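PDB 2WAM: conserved hypothetical alanine and leucine RICH protein from Mycobacterium tuberculosis, which is of unknown function but belongs to the PAC2 family and represents a duplicated gene family of actinobacteria. Local coordinates for residues A[90-101]-A[130-139]; A[76-85]-A[176-184]. One frame throughout, in Å; residues are numbered along the deposited sequence.

Contact 1: A[90-101]-A[130-139]; sequences KAALDTELVASF and ELSLYALRDS
Val-98 and Ala-99 both turn their N-H groups to Leu-133 O, at 2.8 Å and 3.1 Å, forming the classic beta bulge that interrupts the antiparallel pairing of strands 94-101 and 131-137. It illustrates how one carbonyl with two donors absorbs an extra residue without parting the strands. Leu-133 N returns a nearly straight bond to Ala-99 O (174°), and Glu-96 and Ala-135 exchange two more backbone bonds. The tight side is mainly apolar: Val-98 CG2 reaches Ala-135 CB at 3.6 Å, and the edge of the Phe-101 ring meets Leu-133 CB and the carbonyl Leu-131 O. Helix 156-169 packs over Ala-99, Phe-101 and Leu-133.

The pairing slackens toward Asp-94, where the bond from Arg-137 N is weak and a water bridges Asp-94 N and Arg-137 O. Here both side chains are exposed. On the sheet face bearing Thr-95 and Leu-97, partly exposed Tyr-134 is bordered by Thr-95 CG2, Leu-97 CD1 and Lys-90 CE. The lysine chain bends at chi3 (71°), bringing NZ into a salt bridge with Glu-130 OE2 at 3.2 Å, the nitrogen standing above the carboxylate plane. The other oxygen, Glu-130 OE1, accepts a hydrogen bond from Tyr-134 OH on its syn side.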
loop_
_atom_site.group_PDB
_atom_site.type_symbol
_atom_site.label_atom_id
_atom_site.label_comp_id
_atom_site.label_asym_id
_atom_site.label_seq_id
_atom_site.Cartn_x
_atom_site.Cartn_y
_atom_site.Cartn_z
ATOM N N LYS A 90 -29.491 -19.179 -0.270
ATOM C CA LYS A 90 -29.526 -17.917 0.460
ATOM C C LYS A 90 -30.947 -17.482 0.865
ATOM O O LYS A 90 -31.128 -16.834 1.890
ATOM C CB LYS A 90 -28.835 -16.819 -0.340
ATOM C CG LYS A 90 -27.375 -17.104 -0.636
ATOM C CD LYS A 90 -26.901 -16.382 -1.905
ATOM C CE LYS A 90 -26.796 -14.890 -1.683
ATOM N NZ LYS A 90 -26.866 -14.143 -2.964
ATOM N N ALA A 91 -31.942 -17.856 0.069
ATOM C CA ALA A 91 -33.333 -17.467 0.305
ATOM C C ALA A 91 -34.065 -18.386 1.291
ATOM O O ALA A 91 -34.961 -17.959 2.004
ATOM C CB ALA A 91 -34.086 -17.430 -1.023
ATOM N N ALA A 92 -33.672 -19.652 1.317
ATOM C CA ALA A 92 -34.385 -20.663 2.070
ATOM C C ALA A 92 -33.786 -20.943 3.454
ATOM O O ALA A 92 -34.475 -21.448 4.337
ATOM C CB ALA A 92 -34.477 -21.954 1.247
ATOM N N LEU A 93 -32.515 -20.601 3.647
ATOM C CA LEU A 93 -31.821 -20.853 4.914
ATOM C C LEU A 93 -31.283 -19.587 5.572
ATOM O O LEU A 93 -31.065 -18.579 4.899
ATOM C CB LEU A 93 -30.684 -21.830 4.686
ATOM C CG LEU A 93 -31.142 -23.242 4.326
ATOM C CD1 LEU A 93 -29.961 -24.034 3.848
ATOM C CD2 LEU A 93 -31.837 -23.940 5.512
ATOM N N ASP A 94 -31.085 -19.635 6.888
ATOM C CA ASP A 94 -30.490 -18.512 7.615
ATOM C C ASP A 94 -29.104 -18.202 7.059
ATOM O O ASP A 94 -28.237 -19.070 7.023
ATOM C CB ASP A 94 -30.394 -18.815 9.115
ATOM C CG ASP A 94 -31.725 -18.620 9.850
ATOM O OD1 ASP A 94 -32.704 -18.171 9.208
ATOM O OD2 ASP A 94 -31.790 -18.918 11.074
ATOM N N THR A 95 -28.893 -16.962 6.637
ATOM C CA THR A 95 -27.659 -16.589 5.947
ATOM C C THR A 95 -26.948 -15.418 6.605
ATOM O O THR A 95 -27.553 -14.377 6.847
ATOM C CB THR A 95 -27.949 -16.175 4.499
ATOM O OG1 THR A 95 -28.435 -17.301 3.760
ATOM C CG2 THR A 95 -26.694 -15.660 3.846
ATOM N N GLU A 96 -25.662 -15.586 6.884
ATOM C CA GLU A 96 -24.831 -14.498 7.399
ATOM C C GLU A 96 -23.648 -14.245 6.476
ATOM O O GLU A 96 -23.010 -15.180 5.997
ATOM C CB GLU A 96 -24.295 -14.832 8.787
ATOM C CG GLU A 96 -25.132 -14.330 9.942
ATOM C CD GLU A 96 -24.447 -14.590 11.279
ATOM O OE1 GLU A 96 -24.946 -15.444 12.045
ATOM O OE2 GLU A 96 -23.396 -13.960 11.553
ATOM N N LEU A 97 -23.339 -12.978 6.240
ATOM C CA LEU A 97 -22.145 -12.634 5.473
ATOM C C LEU A 97 -20.873 -12.878 6.297
ATOM O O LEU A 97 -20.779 -12.500 7.472
ATOM C CB LEU A 97 -22.207 -11.183 5.021
ATOM C CG LEU A 97 -21.092 -10.709 4.098
ATOM C CD1 LEU A 97 -21.236 -11.347 2.727
ATOM C CD2 LEU A 97 -21.167 -9.212 4.000
ATOM N N VAL A 98 -19.900 -13.536 5.684
ATOM C CA VAL A 98 -18.629 -13.756 6.344
ATOM C C VAL A 98 -17.569 -12.862 5.719
ATOM O O VAL A 98 -16.791 -12.243 6.430
ATOM C CB VAL A 98 -18.197 -15.237 6.289
ATOM C CG1 VAL A 98 -16.731 -15.405 6.772
ATOM C CG2 VAL A 98 -19.170 -16.088 7.096
ATOM N N ALA A 99 -17.555 -12.788 4.389
ATOM C CA ALA A 99 -16.602 -11.933 3.678
ATOM C C ALA A 99 -17.155 -11.407 2.344
ATOM O O ALA A 99 -17.708 -12.170 1.544
ATOM C CB ALA A 99 -15.285 -12.679 3.457
ATOM N N SER A 100 -17.018 -10.103 2.118
ATOM C CA SER A 100 -17.342 -9.517 0.817
ATOM C C SER A 100 -16.060 -9.407 0.035
ATOM O O SER A 100 -15.123 -8.738 0.472
ATOM C CB SER A 100 -17.914 -8.099 0.942
ATOM O OG SER A 100 -18.835 -8.009 2.002
ATOM N N PHE A 101 -16.014 -10.037 -1.132
ATOM C CA PHE A 101 -14.851 -9.867 -1.985
ATOM C C PHE A 101 -14.943 -8.565 -2.778
ATOM O O PHE A 101 -16.030 -8.023 -3.000
ATOM C CB PHE A 101 -14.631 -11.091 -2.857
ATOM C CG PHE A 101 -14.181 -12.295 -2.078
ATOM C CD1 PHE A 101 -15.105 -13.114 -1.443
ATOM C CD2 PHE A 101 -12.839 -12.597 -1.959
ATOM C CE1 PHE A 101 -14.690 -14.216 -0.713
ATOM C CE2 PHE A 101 -12.415 -13.700 -1.233
ATOM C CZ PHE A 101 -13.339 -14.506 -0.608
ATOM N N GLU A 130 -22.104 -9.246 -7.159
ATOM C CA GLU A 130 -21.641 -9.674 -5.852
ATOM C C GLU A 130 -20.612 -10.773 -6.026
ATOM O O GLU A 130 -20.594 -11.475 -7.034
ATOM C CB GLU A 130 -22.796 -10.200 -4.982
ATOM C CG GLU A 130 -23.263 -11.634 -5.347
ATOM C CD GLU A 130 -23.538 -12.527 -4.126
ATOM O OE1 GLU A 130 -23.297 -12.077 -2.988
ATOM O OE2 GLU A 130 -23.984 -13.685 -4.301
ATOM N N LEU A 131 -19.739 -10.887 -5.038
ATOM C CA LEU A 131 -18.867 -12.041 -4.867
ATOM C C LEU A 131 -18.642 -12.113 -3.364
ATOM O O LEU A 131 -17.929 -11.265 -2.787
ATOM C CB LEU A 131 -17.537 -11.905 -5.634
ATOM C CG LEU A 131 -16.638 -13.148 -5.515
ATOM C CD1 LEU A 131 -17.429 -14.430 -5.794
ATOM C CD2 LEU A 131 -15.417 -13.077 -6.420
ATOM N N SER A 132 -19.285 -13.100 -2.733
ATOM C CA SER A 132 -19.331 -13.182 -1.274
ATOM C C SER A 132 -19.134 -14.580 -0.672
ATOM O O SER A 132 -19.442 -15.602 -1.291
ATOM C CB SER A 132 -20.631 -12.561 -0.760
ATOM O OG SER A 132 -20.642 -11.154 -0.978
ATOM N N LEU A 133 -18.598 -14.610 0.542
ATOM C CA LEU A 133 -18.543 -15.841 1.315
ATOM C C LEU A 133 -19.590 -15.766 2.418
ATOM O O LEU A 133 -19.491 -14.914 3.302
ATOM C CB LEU A 133 -17.147 -16.041 1.919
ATOM C CG LEU A 133 -16.965 -17.314 2.754
ATOM C CD1 LEU A 133 -17.282 -18.544 1.939
ATOM C CD2 LEU A 133 -15.573 -17.399 3.294
ATOM N N TYR A 134 -20.586 -16.648 2.359
ATOM C CA TYR A 134 -21.657 -16.713 3.369
ATOM C C TYR A 134 -21.545 -17.886 4.349
ATOM O O TYR A 134 -21.028 -18.948 4.009
ATOM C CB TYR A 134 -23.024 -16.825 2.691
ATOM C CG TYR A 134 -23.367 -15.672 1.788
ATOM C CD1 TYR A 134 -23.185 -15.766 0.418
ATOM C CD2 TYR A 134 -23.879 -14.490 2.306
ATOM C CE1 TYR A 134 -23.500 -14.717 -0.418
ATOM C CE2 TYR A 134 -24.196 -13.440 1.481
ATOM C CZ TYR A 134 -24.008 -13.561 0.113
ATOM O OH TYR A 134 -24.321 -12.510 -0.718
ATOM N N ALA A 135 -22.049 -17.678 5.564
ATOM C CA ALA A 135 -22.303 -18.763 6.517
ATOM C C ALA A 135 -23.799 -19.029 6.565
ATOM O O ALA A 135 -24.585 -18.116 6.752
ATOM C CB ALA A 135 -21.799 -18.407 7.894
ATOM N N LEU A 136 -24.184 -20.283 6.386
ATOM C CA LEU A 136 -25.580 -20.682 6.438
ATOM C C LEU A 136 -25.774 -21.799 7.469
ATOM O O LEU A 136 -24.805 -22.358 7.982
ATOM C CB LEU A 136 -26.055 -21.170 5.061
ATOM C CG LEU A 136 -26.094 -20.192 3.881
ATOM C CD1 LEU A 136 -24.699 -19.953 3.348
ATOM C CD2 LEU A 136 -26.985 -20.727 2.751
ATOM N N ARG A 137 -27.029 -22.121 7.764
ATOM C CA ARG A 137 -27.351 -23.291 8.571
ATOM C C ARG A 137 -28.442 -24.084 7.882
ATOM O O ARG A 137 -29.417 -23.513 7.398
ATOM C CB ARG A 137 -27.800 -22.901 9.979
ATOM C CG ARG A 137 -26.953 -21.826 10.626
ATOM C CD ARG A 137 -27.467 -21.494 12.005
ATOM N NE ARG A 137 -26.844 -22.349 13.004
ATOM C CZ ARG A 137 -27.454 -22.780 14.099
ATOM N NH1 ARG A 137 -28.721 -22.449 14.329
ATOM N NH2 ARG A 137 -26.801 -23.553 14.953
ATOM N N ASP A 138 -28.273 -25.401 7.832
ATOM C CA ASP A 138 -29.273 -26.266 7.221
ATOM C C ASP A 138 -30.465 -26.493 8.156
ATOM O O ASP A 138 -30.532 -25.914 9.240
ATOM C CB ASP A 138 -28.652 -27.594 6.780
ATOM C CG ASP A 138 -28.360 -28.521 7.939
ATOM O OD1 ASP A 138 -27.873 -29.640 7.669
ATOM O OD2 ASP A 138 -28.618 -28.140 9.108
ATOM N N SER A 139 -31.394 -27.346 7.740
ATOM C CA SER A 139 -32.679 -27.432 8.422
ATOM C C SER A 139 -32.597 -27.946 9.862
ATOM O O SER A 139 -33.568 -27.836 10.608
ATOM C CB SER A 139 -33.676 -28.242 7.605
ATOM O OG SER A 139 -33.883 -27.656 6.330
HETATM O O HOH W 1 -31.386 -22.030 8.445
#

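Contact 2: A[76-85]-A[176-184]; sequences SDAGHAIRLA and IGLGTVPMA
Thr-180 OG1 ties strand 174-183 to the loop that leads into helix 81-92, an example of one hydroxyl serving two backbone groups. It donates to Ser-76 O at 2.8 Å and accepts from Ala-78 N at 2.9 Å, the latter bond bent to 131°. A reciprocal bond runs from Ser-76 OG to Thr-180 O, also 2.8 Å, so that each residue gives its hydroxyl proton to the other's carbonyl; both donors stand well above the carbonyl planes they approach. With chi1 at 76°, Thr-180 holds OG1 between its own backbone N and carbonyl carbon, facing the loop, while its methyl CG2 turns to the helix and meets Ala-81 CB at 3.6 Å.

Apolar contacts extend this grip. Ile-82 crosses the threonine and lays CD1 3.9 Å from Leu-178 CB, with Ala-85 CB more loosely beside Leu-178 CD1. Toward the end of the strand, Ala-78 CB lies 4.0 Å from Pro-182 CG.

A second shell sets the loop: Asp-77 OD2 accepts from Gly-74 N, and Asp-249 engages both His-80, at the N-cap position, and Arg-83. The buried contact thus fastens the start of helix 81-92, the connection of a beta-alpha-beta crossover from strand 67-73 to strand 94-101, onto the sheet, with Ile-82 and Leu-178 both touching strand 67-73, Ala-78 touching strand 234-242, and helix 333-343 lying against Ser-76 and Pro-182.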
loop_
_atom_site.group_PDB
_atom_site.type_symbol
_atom_site.label_atom_id
_atom_site.label_comp_id
_atom_site.label_asym_id
_atom_site.label_seq_id
_atom_site.Cartn_x
_atom_site.Cartn_y
_atom_site.Cartn_z
ATOM N N SER A 76 -19.629 -21.445 -17.235
ATOM C CA SER A 76 -20.644 -22.151 -17.992
ATOM C C SER A 76 -21.903 -22.171 -17.152
ATOM O O SER A 76 -21.907 -22.741 -16.060
ATOM C CB SER A 76 -20.197 -23.581 -18.282
ATOM O OG SER A 76 -21.281 -24.368 -18.742
ATOM N N ASP A 77 -22.962 -21.552 -17.669
ATOM C CA ASP A 77 -24.192 -21.328 -16.913
ATOM C C ASP A 77 -25.452 -21.850 -17.596
ATOM O O ASP A 77 -26.481 -21.173 -17.614
ATOM C CB ASP A 77 -24.345 -19.841 -16.624
ATOM C CG ASP A 77 -23.270 -19.333 -15.708
ATOM O OD1 ASP A 77 -23.256 -19.783 -14.545
ATOM O OD2 ASP A 77 -22.431 -18.517 -16.151
ATOM N N ALA A 78 -25.367 -23.057 -18.143
ATOM C CA ALA A 78 -26.514 -23.697 -18.757
ATOM C C ALA A 78 -27.624 -23.881 -17.733
ATOM O O ALA A 78 -27.384 -24.373 -16.624
ATOM C CB ALA A 78 -26.115 -25.040 -19.354
ATOM N N GLY A 79 -28.835 -23.489 -18.124
ATOM C CA GLY A 79 -30.002 -23.569 -17.265
ATOM C C GLY A 79 -29.961 -22.517 -16.174
ATOM O O GLY A 79 -30.810 -22.497 -15.291
ATOM N N HIS A 80 -28.967 -21.637 -16.242
ATOM C CA HIS A 80 -28.704 -20.696 -15.164
ATOM C C HIS A 80 -28.649 -21.442 -13.835
ATOM O O HIS A 80 -28.934 -20.878 -12.784
ATOM C CB HIS A 80 -29.761 -19.590 -15.144
ATOM C CG HIS A 80 -29.898 -18.867 -16.452
ATOM N ND1 HIS A 80 -31.107 -18.405 -16.931
ATOM C CD2 HIS A 80 -28.974 -18.547 -17.392
ATOM C CE1 HIS A 80 -30.919 -17.823 -18.104
ATOM N NE2 HIS A 80 -29.637 -17.903 -18.410
ATOM N N ALA A 81 -28.261 -22.713 -13.889
ATOM C CA ALA A 81 -28.359 -23.591 -12.724
ATOM C C ALA A 81 -27.524 -23.155 -11.516
ATOM O O ALA A 81 -27.938 -23.367 -10.376
ATOM C CB ALA A 81 -28.050 -25.033 -13.102
ATOM N N ILE A 82 -26.360 -22.555 -11.763
ATOM C CA ILE A 82 -25.503 -22.075 -10.683
ATOM C C ILE A 82 -26.147 -20.894 -9.951
ATOM O O ILE A 82 -26.204 -20.864 -8.719
ATOM C CB ILE A 82 -24.126 -21.616 -11.191
ATOM C CG1 ILE A 82 -23.513 -22.632 -12.153
ATOM C CG2 ILE A 82 -23.180 -21.348 -10.016
ATOM C CD1 ILE A 82 -22.604 -23.594 -11.492
ATOM N N ARG A 83 -26.607 -19.906 -10.708
ATOM C CA ARG A 83 -27.226 -18.752 -10.098
ATOM C C ARG A 83 -28.420 -19.213 -9.256
ATOM O O ARG A 83 -28.561 -18.834 -8.096
ATOM C CB ARG A 83 -27.668 -17.742 -11.168
ATOM C CG ARG A 83 -28.396 -16.529 -10.596
ATOM C CD ARG A 83 -28.769 -15.509 -11.650
ATOM N NE ARG A 83 -29.413 -16.086 -12.836
ATOM C CZ ARG A 83 -30.727 -16.292 -12.975
ATOM N NH1 ARG A 83 -31.578 -15.997 -11.995
ATOM N NH2 ARG A 83 -31.196 -16.799 -14.108
ATOM N N LEU A 84 -29.265 -20.048 -9.846
ATOM C CA LEU A 84 -30.483 -20.500 -9.194
ATOM C C LEU A 84 -30.222 -21.249 -7.892
ATOM O O LEU A 84 -30.925 -21.044 -6.900
ATOM C CB LEU A 84 -31.300 -21.371 -10.153
ATOM C CG LEU A 84 -31.859 -20.608 -11.351
ATOM C CD1 LEU A 84 -32.526 -21.564 -12.336
ATOM C CD2 LEU A 84 -32.824 -19.522 -10.886
ATOM N N ALA A 85 -29.218 -22.122 -7.900
ATOM C CA ALA A 85 -28.918 -22.925 -6.726
ATOM C C ALA A 85 -28.394 -22.060 -5.589
ATOM O O ALA A 85 -28.789 -22.231 -4.440
ATOM C CB ALA A 85 -27.949 -24.058 -7.060
ATOM N N ILE A 176 -17.001 -28.379 -2.025
ATOM C CA ILE A 176 -17.869 -28.884 -3.086
ATOM C C ILE A 176 -18.143 -27.806 -4.137
ATOM O O ILE A 176 -18.715 -26.766 -3.822
ATOM C CB ILE A 176 -19.236 -29.340 -2.523
ATOM C CG1 ILE A 176 -19.056 -30.270 -1.332
ATOM C CG2 ILE A 176 -20.081 -29.994 -3.599
ATOM C CD1 ILE A 176 -20.343 -30.821 -0.805
ATOM N N GLY A 177 -17.757 -28.071 -5.385
ATOM C CA GLY A 177 -17.997 -27.137 -6.465
ATOM C C GLY A 177 -19.206 -27.442 -7.342
ATOM O O GLY A 177 -19.545 -28.603 -7.602
ATOM N N LEU A 178 -19.855 -26.385 -7.815
ATOM C CA LEU A 178 -20.986 -26.547 -8.711
ATOM C C LEU A 178 -20.639 -26.163 -10.150
ATOM O O LEU A 178 -19.915 -25.195 -10.391
ATOM C CB LEU A 178 -22.175 -25.726 -8.222
ATOM C CG LEU A 178 -22.612 -25.952 -6.776
ATOM C CD1 LEU A 178 -24.009 -25.357 -6.545
ATOM C CD2 LEU A 178 -22.567 -27.430 -6.445
ATOM N N GLY A 179 -21.163 -26.942 -11.095
ATOM C CA GLY A 179 -20.988 -26.675 -12.507
ATOM C C GLY A 179 -22.170 -27.086 -13.376
ATOM O O GLY A 179 -23.034 -27.880 -12.976
ATOM N N THR A 180 -22.210 -26.518 -14.577
ATOM C CA THR A 180 -23.139 -26.944 -15.614
ATOM C C THR A 180 -22.363 -27.124 -16.906
ATOM O O THR A 180 -21.270 -26.573 -17.082
ATOM C CB THR A 180 -24.218 -25.883 -15.933
ATOM O OG1 THR A 180 -23.636 -24.839 -16.730
ATOM C CG2 THR A 180 -24.839 -25.293 -14.680
ATOM N N VAL A 181 -22.949 -27.889 -17.816
ATOM C CA VAL A 181 -22.461 -27.984 -19.182
ATOM C C VAL A 181 -23.666 -28.371 -20.032
ATOM O O VAL A 181 -24.494 -29.172 -19.605
ATOM C CB VAL A 181 -21.303 -29.012 -19.312
ATOM C CG1 VAL A 181 -21.743 -30.393 -18.851
ATOM C CG2 VAL A 181 -20.782 -29.069 -20.742
ATOM N N PRO A 182 -23.803 -27.760 -21.214
ATOM C CA PRO A 182 -24.889 -28.167 -22.114
ATOM C C PRO A 182 -24.522 -29.489 -22.767
ATOM O O PRO A 182 -23.362 -29.666 -23.104
ATOM C CB PRO A 182 -24.927 -27.054 -23.168
ATOM C CG PRO A 182 -24.044 -25.949 -22.626
ATOM C CD PRO A 182 -23.049 -26.609 -21.730
ATOM N N MET A 183 -25.478 -30.402 -22.911
ATOM C CA MET A 183 -25.224 -31.686 -23.549
ATOM C C MET A 183 -26.414 -32.071 -24.408
ATOM O O MET A 183 -27.534 -31.593 -24.198
ATOM C CB MET A 183 -24.970 -32.784 -22.509
ATOM C CG MET A 183 -23.761 -32.532 -21.625
ATOM S SD MET A 183 -22.188 -32.786 -22.477
ATOM C CE MET A 183 -22.156 -34.571 -22.594
ATOM N N ALA A 184 -26.166 -32.931 -25.384
ATOM C CA ALA A 184 -27.242 -33.474 -26.193
ATOM C C ALA A 184 -28.051 -34.491 -25.377
ATOM O O ALA A 184 -27.818 -35.693 -25.469
ATOM C CB ALA A 184 -26.677 -34.111 -27.439
#

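How the contacts relate
From the N terminus, the chain leaves strand 67-73, passes through the loop and helix start of contact 2, and follows helix 81-92 into strand 94-101. Contact 1 closes first, when strand 131-137 returns beside strand 94-101 after the small antiparallel pair of strands 115-119 and 122-126. Contact 2 closes later, after strand 143-148 and helix 156-169, with strand 174-183; the shorter loop lies wholly within the longer one. In the sheet, strands 143-148 and 67-73 lie between strand 131-137 of contact 1 and strand 174-183 of contact 2. Helix 81-92 spans that gap: its first turn is held in contact 2 and its last in contact 1; the contact centres are about 20 Å apart.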